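Local coordinates for protein pectate lyase (Cellvibrio cellulosa, PDB 1GXM) that cleaves polygalacturonate (pectate) by anti-beta-elimination as a family 10 polysaccharide lyase, represented here by its catalytic module, at residues N53-Y56 and N57-G60. Residues are numbered along the deposited sequence; the frame is centred on the assembly and turned at random.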
ATOM      1  N   ASN A  53       8.690  -6.807  11.199  1.00 16.96           N
ATOM      2  CA  ASN A  53       9.970  -7.502  11.028  1.00 18.46           C
ATOM      3  C   ASN A  53      10.202  -8.669  11.980  1.00 19.53           C
ATOM      4  O   ASN A  53      11.336  -9.090  12.176  1.00 20.96           O
ATOM      5  CB  ASN A  53      11.154  -6.527  11.146  1.00 18.71           C
ATOM      6  CG  ASN A  53      11.142  -5.444  10.090  1.00 20.05           C
ATOM      7  OD1 ASN A  53      10.468  -5.547   9.067  1.00 22.17           O
ATOM      8  ND2 ASN A  53      11.904  -4.391  10.340  1.00 22.24           N
ATOM      9  N   LEU A  54       9.141  -9.201  12.566  1.00 19.92           N
ATOM     10  CA  LEU A  54       9.274 -10.392  13.402  1.00 20.67           C
ATOM     11  C   LEU A  54       9.344 -11.639  12.524  1.00 20.96           C
ATOM     12  O   LEU A  54       8.558 -11.793  11.593  1.00 21.04           O
ATOM     13  CB  LEU A  54       8.111 -10.494  14.382  1.00 21.19           C
ATOM     14  CG  LEU A  54       8.103  -9.378  15.439  1.00 23.00           C
ATOM     15  CD1 LEU A  54       6.719  -9.215  16.046  1.00 23.05           C
ATOM     16  CD2 LEU A  54       9.141  -9.653  16.538  1.00 24.36           C
ATOM     17  N   ASP A  55      10.286 -12.523  12.841  1.00 21.23           N
ATOM     18  CA  ASP A  55      10.507 -13.739  12.055  1.00 21.52           C
ATOM     19  C   ASP A  55       9.630 -14.865  12.599  1.00 20.09           C
ATOM     20  O   ASP A  55      10.103 -15.732  13.328  1.00 19.32           O
ATOM     21  CB  ASP A  55      11.990 -14.124  12.115  1.00 22.33           C
ATOM     22  CG  ASP A  55      12.372 -15.201  11.103  1.00 25.07           C
ATOM     23  OD1 ASP A  55      11.492 -15.749  10.391  1.00 26.97           O
ATOM     24  OD2 ASP A  55      13.562 -15.580  10.981  1.00 28.38           O
ATOM     25  N   TYR A  56       8.349 -14.854  12.234  1.00 18.93           N
ATOM     26  CA  TYR A  56       7.385 -15.779  12.840  1.00 18.38           C
ATOM     27  C   TYR A  56       7.685 -17.228  12.553  1.00 18.76           C
ATOM     28  O   TYR A  56       7.277 -18.082  13.318  1.00 18.87           O
ATOM     29  CB  TYR A  56       5.974 -15.502  12.376  1.00 18.25           C
ATOM     30  CG  TYR A  56       5.493 -14.125  12.711  1.00 16.13           C
ATOM     31  CD1 TYR A  56       5.391 -13.699  14.026  1.00 15.39           C
ATOM     32  CD2 TYR A  56       5.126 -13.243  11.706  1.00 16.43           C
ATOM     33  CE1 TYR A  56       4.933 -12.437  14.323  1.00 14.45           C
ATOM     34  CE2 TYR A  56       4.661 -11.997  11.996  1.00 15.64           C
ATOM     35  CZ  TYR A  56       4.573 -11.584  13.301  1.00 14.54           C
ATOM     36  OH  TYR A  56       4.124 -10.325  13.589  1.00 14.39           O
ATOM     37  N   ASN A  57       8.368 -17.498  11.452  1.00 19.58           N
ATOM     38  CA  ASN A  57       8.742 -18.860  11.102  1.00 19.92           C
ATOM     39  C   ASN A  57       9.868 -19.425  11.945  1.00 20.66           C
ATOM     40  O   ASN A  57      10.071 -20.640  11.952  1.00 21.26           O
ATOM     41  CB  ASN A  57       9.098 -18.943   9.622  1.00 19.82           C
ATOM     42  CG  ASN A  57       7.876 -18.864   8.741  1.00 20.57           C
ATOM     43  OD1 ASN A  57       6.800 -19.323   9.128  1.00 21.40           O
ATOM     44  ND2 ASN A  57       8.022 -18.257   7.562  1.00 20.93           N
ATOM     45  N   SER A  58      10.595 -18.570  12.661  1.00 20.55           N
ATOM     46  CA  SER A  58      11.694 -19.050  13.506  1.00 21.08           C
ATOM     47  C   SER A  58      11.485 -18.845  15.012  1.00 20.39           C
ATOM     48  O   SER A  58      11.913 -19.670  15.815  1.00 21.54           O
ATOM     49  CB  SER A  58      13.032 -18.446  13.061  1.00 22.06           C
ATOM     50  OG  SER A  58      12.990 -17.039  12.989  1.00 25.60           O
ATOM     51  N   VAL A  59      10.811 -17.770  15.398  1.00 18.80           N
ATOM     52  CA  VAL A  59      10.724 -17.426  16.807  1.00 18.14           C
ATOM     53  C   VAL A  59       9.638 -18.205  17.539  1.00 17.52           C
ATOM     54  O   VAL A  59       8.651 -18.646  16.952  1.00 18.25           O
ATOM     55  CB  VAL A  59      10.518 -15.887  17.046  1.00 17.44           C
ATOM     56  CG1 VAL A  59      11.644 -15.090  16.421  1.00 18.18           C
ATOM     57  CG2 VAL A  59       9.154 -15.413  16.553  1.00 17.69           C
ATOM     58  N   GLY A  60       9.837 -18.340  18.844  1.00 16.89           N
ATOM     59  CA  GLY A  60       8.841 -18.840  19.752  1.00 16.52           C
ATOM     60  C   GLY A  60       7.874 -17.721  20.087  1.00 15.66           C
ATOM     61  O   GLY A  60       7.977 -16.594  19.593  1.00 14.89           O
TER
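The backbone carbonyl of Asp-55 meets the amides of Ser-58 and Val-59 in a type I beta turn that runs on into an alpha turn, a good example of how one acceptor can serve two successive donors. Tyr-56 and Asn-57 occupy the corner positions, with helix-like backbone angles. Ser-58 N closes the beta turn on Asp-55 O at 3.0 Å, reaching the oxygen from above the carbonyl plane, 49° out of it. Val-59 N, also 3.0 Å from Asp-55 O, instead approaches almost end-on, with a C=O...N angle of 170°. One oxygen thus satisfies both N-H groups, each arriving from its own direction. Just before this, the chain bends through an inverse gamma turn centred on Asp-55, where Tyr-56 N gives a weak bond of 3.1 Å to Leu-54 O. Leu-54 O also lies 3.7 Å above one face of the Tyr-56 ring, displaced from the ring centre toward its edge atoms.

The hydroxyl and the carbonyl of Tyr-56 find their partners elsewhere in the chain: the hydroxyl hydrogen-bonds the carboxylate of Glu-79, and the carbonyl accepts from Arg-36 NE. Its buried ring packs edge-to-face with Trp-32 and touches helix 37-42, tying this surface loop of the catalytic module to the helix that precedes it.

On the exposed side, the Asp-55 carboxylate and the Ser-58 hydroxyl lie next to each other, but the hydroxyl is modelled too close to the Asp-55 carboxylate carbon for its bonding to be certain. Val-59 adds an apolar cover to the shared acceptor. With CG1 turned away from its own carbonyl carbon (chi1 -58°), Val-59 CG2 comes to 3.4 Å from Asp-55 O and Val-59 CG1 to 3.5 Å from Asp-55 O.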